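Local coordinates for protein HIRA (Homo sapiens, PDB 5YJE) that cooperates with ASF1A in replication-independent chromatin assembly and is required for periodic repression of histone genes, here represented by its C-terminal part, which forms a trimer, at residues Ser143-Ser155 with Gln162-Ile174. Numbering follows the deposited sequence.
Sequences SYVMALTAAATLS and QVVVVKEESLHSI
Just past the end of strand 163-170, Leu171 reaches toward Leu154 of the adjacent strand and Leu148 of the one beyond. Its CD1 meets CD2 of Leu148 at 3.8 Å, the two side chains crossing at about a right angle, while its CD2 packs against CD1 of Leu154. Because CG stands anti to the carbonyl carbon (chi1 -74°), the branched end lies over these partners, and a forked side chain suits a place with one neighbour for each methyl. With an alanine here both methyls would be gone, and the ends of Leu148 and Leu154 would probably be left with a gap beside them. The backbone of Leu171 is fixed too: its N-H runs almost straight at the carbonyl oxygen of Ala152 (2.8 Å from N to O). On the same face as Leu148, Leu154 turns its other methyl, CD2, obliquely to CG1 of Val166, 4.1 Å away; beta-branched Val166 offers that methyl close to its backbone.

Strands 144-149, 153-158 and 163-170 are the second, third and fourth of a four-stranded antiparallel sheet, consistent with a propeller blade. Leu154 and Glu169 make a hydrogen-bonded pair: Glu169 N enters in the carbonyl plane of Leu154, whereas Leu154 N sits 36° out of the plane of Glu169's carbonyl. Glu168 and Glu169 together face Leu154 as a G1 bulge, Glu168 taking the left-handed backbone (phi 44°) its first position needs. Ser155, small enough to sit close, takes a weak bond from Glu168 N on its OG (3.3 Å). Lys167 turns away to a salt bridge with Glu169 of a second subunit, where Ser210 also binds its amine. Farther along, CG2 of Val165 comes at the ring edge of Tyr144, near its plane, 3.7 Å from Tyr144 CE1; the long tyrosine spans the distance to this compact methyl.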
# COMPACT_ATOMS: atom_id res chain seq x y z
N SER B 143 15.72 7.89 -11.21
CA SER B 143 14.61 8.69 -10.70
C SER B 143 14.18 8.30 -9.30
O SER B 143 13.11 8.73 -8.85
CB SER B 143 13.42 8.58 -11.66
OG SER B 143 13.83 8.93 -12.98
N TYR B 144 14.98 7.49 -8.60
CA TYR B 144 14.68 7.08 -7.24
C TYR B 144 15.41 8.00 -6.26
O TYR B 144 16.62 8.22 -6.39
CB TYR B 144 15.06 5.62 -7.01
CG TYR B 144 14.22 4.63 -7.81
CD1 TYR B 144 12.92 4.30 -7.40
CD2 TYR B 144 14.71 4.03 -8.96
CE1 TYR B 144 12.14 3.38 -8.14
CE2 TYR B 144 13.94 3.12 -9.71
CZ TYR B 144 12.66 2.80 -9.29
OH TYR B 144 11.92 1.90 -10.02
N VAL B 145 14.66 8.54 -5.31
CA VAL B 145 15.19 9.40 -4.27
C VAL B 145 14.96 8.70 -2.94
O VAL B 145 13.84 8.26 -2.65
CB VAL B 145 14.53 10.80 -4.27
CG1 VAL B 145 15.05 11.64 -3.10
CG2 VAL B 145 14.81 11.50 -5.60
N MET B 146 16.02 8.59 -2.16
CA MET B 146 15.98 7.93 -0.86
C MET B 146 16.38 8.93 0.21
O MET B 146 17.41 9.59 0.10
CB MET B 146 16.92 6.71 -0.85
CG MET B 146 16.96 5.99 0.49
SD MET B 146 17.87 4.42 0.50
CE MET B 146 19.56 4.87 0.28
N ALA B 147 15.56 9.05 1.25
CA ALA B 147 15.86 9.89 2.39
C ALA B 147 15.95 9.03 3.65
O ALA B 147 15.03 8.25 3.95
CB ALA B 147 14.79 10.98 2.55
N LEU B 148 17.07 9.16 4.37
CA LEU B 148 17.26 8.57 5.69
C LEU B 148 17.20 9.69 6.72
O LEU B 148 18.00 10.63 6.65
CB LEU B 148 18.60 7.83 5.79
CG LEU B 148 18.74 6.32 5.57
CD1 LEU B 148 18.62 5.91 4.11
CD2 LEU B 148 20.07 5.85 6.11
N THR B 149 16.29 9.58 7.68
CA THR B 149 16.02 10.67 8.61
C THR B 149 16.69 10.43 9.97
O THR B 149 17.15 9.34 10.30
CB THR B 149 14.51 10.88 8.79
OG1 THR B 149 13.93 9.72 9.40
CG2 THR B 149 13.83 11.15 7.46
N ALA B 150 16.75 11.51 10.76
CA ALA B 150 17.35 11.43 12.09
C ALA B 150 16.70 10.35 12.92
O ALA B 150 17.38 9.64 13.67
CB ALA B 150 17.24 12.77 12.83
N ALA B 151 15.38 10.20 12.81
CA ALA B 151 14.70 9.17 13.57
C ALA B 151 15.07 7.76 13.09
O ALA B 151 14.60 6.78 13.69
CB ALA B 151 13.19 9.42 13.50
N ALA B 152 15.90 7.66 12.05
CA ALA B 152 16.30 6.40 11.44
C ALA B 152 15.13 5.73 10.71
O ALA B 152 14.93 4.51 10.79
CB ALA B 152 16.93 5.46 12.46
N THR B 153 14.35 6.52 9.99
CA THR B 153 13.43 6.00 8.99
C THR B 153 14.01 6.20 7.59
O THR B 153 14.84 7.08 7.35
CB THR B 153 12.06 6.69 9.06
OG1 THR B 153 12.22 8.08 8.79
CG2 THR B 153 11.43 6.51 10.43
N LEU B 154 13.54 5.38 6.67
CA LEU B 154 14.06 5.33 5.32
C LEU B 154 12.89 5.44 4.37
O LEU B 154 11.86 4.77 4.56
CB LEU B 154 14.82 4.00 5.09
CG LEU B 154 15.60 3.76 3.79
CD1 LEU B 154 16.61 2.64 4.02
CD2 LEU B 154 14.73 3.42 2.60
N SER B 155 13.02 6.29 3.36
CA SER B 155 11.97 6.45 2.36
C SER B 155 12.58 6.42 0.97
O SER B 155 13.71 6.85 0.75
CB SER B 155 11.19 7.75 2.52
OG SER B 155 10.45 7.79 3.72
N GLN B 162 6.18 9.19 -9.67
CA GLN B 162 5.56 9.95 -8.57
C GLN B 162 4.79 9.03 -7.62
O GLN B 162 3.72 9.36 -7.12
CB GLN B 162 4.67 11.08 -9.08
CG GLN B 162 5.39 12.06 -9.95
CD GLN B 162 4.43 13.09 -10.52
OE1 GLN B 162 3.23 13.06 -10.25
NE2 GLN B 162 4.97 14.02 -11.30
N VAL B 163 5.37 7.87 -7.32
CA VAL B 163 4.77 6.96 -6.36
C VAL B 163 5.81 6.66 -5.30
O VAL B 163 7.02 6.72 -5.56
CB VAL B 163 4.24 5.68 -7.05
CG1 VAL B 163 5.38 4.82 -7.53
CG2 VAL B 163 3.28 4.92 -6.15
N VAL B 164 5.36 6.41 -4.07
CA VAL B 164 6.28 5.99 -3.02
C VAL B 164 6.72 4.56 -3.32
O VAL B 164 5.92 3.73 -3.78
CB VAL B 164 5.64 6.09 -1.63
CG1 VAL B 164 4.35 5.24 -1.55
CG2 VAL B 164 6.63 5.68 -0.55
N VAL B 165 8.00 4.28 -3.10
CA VAL B 165 8.50 2.92 -3.20
C VAL B 165 8.66 2.30 -1.82
O VAL B 165 8.20 1.18 -1.58
CB VAL B 165 9.83 2.89 -3.98
CG1 VAL B 165 10.38 1.49 -4.00
CG2 VAL B 165 9.62 3.42 -5.38
N VAL B 166 9.29 3.02 -0.90
CA VAL B 166 9.45 2.58 0.47
C VAL B 166 8.94 3.69 1.38
O VAL B 166 9.43 4.83 1.31
CB VAL B 166 10.92 2.25 0.81
CG1 VAL B 166 11.01 1.72 2.22
CG2 VAL B 166 11.50 1.27 -0.20
N LYS B 167 7.97 3.37 2.24
CA LYS B 167 7.28 4.35 3.07
C LYS B 167 7.81 4.28 4.50
O LYS B 167 7.38 3.45 5.29
CB LYS B 167 5.78 4.10 3.03
CG LYS B 167 4.95 4.95 3.99
CD LYS B 167 5.00 6.42 3.63
CE LYS B 167 4.12 7.28 4.54
NZ LYS B 167 2.67 6.96 4.44
N GLU B 168 8.75 5.18 4.82
CA GLU B 168 9.21 5.45 6.20
C GLU B 168 9.44 4.17 7.02
O GLU B 168 8.88 3.99 8.10
CB GLU B 168 8.22 6.36 6.94
CG GLU B 168 8.35 7.85 6.61
CD GLU B 168 6.99 8.52 6.39
OE1 GLU B 168 6.78 9.04 5.27
OE2 GLU B 168 6.14 8.52 7.32
N GLU B 169 10.31 3.30 6.51
CA GLU B 169 10.63 2.06 7.23
C GLU B 169 11.67 2.34 8.29
O GLU B 169 12.74 2.87 7.99
CB GLU B 169 11.16 1.00 6.27
CG GLU B 169 10.08 0.50 5.37
CD GLU B 169 8.96 -0.22 6.14
OE1 GLU B 169 9.27 -1.01 7.07
OE2 GLU B 169 7.79 0.00 5.79
N SER B 170 11.37 1.97 9.52
CA SER B 170 12.38 2.08 10.57
C SER B 170 13.59 1.20 10.25
O SER B 170 13.45 0.08 9.74
CB SER B 170 11.80 1.71 11.92
OG SER B 170 12.84 1.79 12.89
N LEU B 171 14.77 1.73 10.51
CA LEU B 171 16.01 0.97 10.45
C LEU B 171 16.35 0.30 11.78
O LEU B 171 17.45 -0.24 11.93
CB LEU B 171 17.16 1.87 10.00
CG LEU B 171 17.19 2.27 8.52
CD1 LEU B 171 18.44 3.10 8.24
CD2 LEU B 171 17.22 1.02 7.67
N HIS B 172 15.44 0.35 12.75
CA HIS B 172 15.73 -0.14 14.09
C HIS B 172 15.98 -1.65 14.09
O HIS B 172 16.91 -2.13 14.75
CB HIS B 172 14.58 0.22 15.03
CG HIS B 172 14.69 -0.38 16.39
ND1 HIS B 172 15.67 -0.02 17.29
CD2 HIS B 172 13.93 -1.32 17.01
CE1 HIS B 172 15.51 -0.71 18.41
NE2 HIS B 172 14.47 -1.50 18.26
N SER B 173 15.18 -2.39 13.34
CA SER B 173 15.33 -3.84 13.26
C SER B 173 16.73 -4.23 12.81
O SER B 173 17.35 -5.13 13.38
CB SER B 173 14.30 -4.40 12.29
OG SER B 173 13.96 -5.70 12.64
N ILE B 174 17.25 -3.55 11.79
CA ILE B 174 18.56 -3.83 11.23
C ILE B 174 19.67 -3.38 12.17
O ILE B 174 20.73 -4.01 12.24
CB ILE B 174 18.67 -3.13 9.87
CG1 ILE B 174 17.81 -3.85 8.84
CG2 ILE B 174 20.12 -3.00 9.39
CD1 ILE B 174 17.91 -3.15 7.54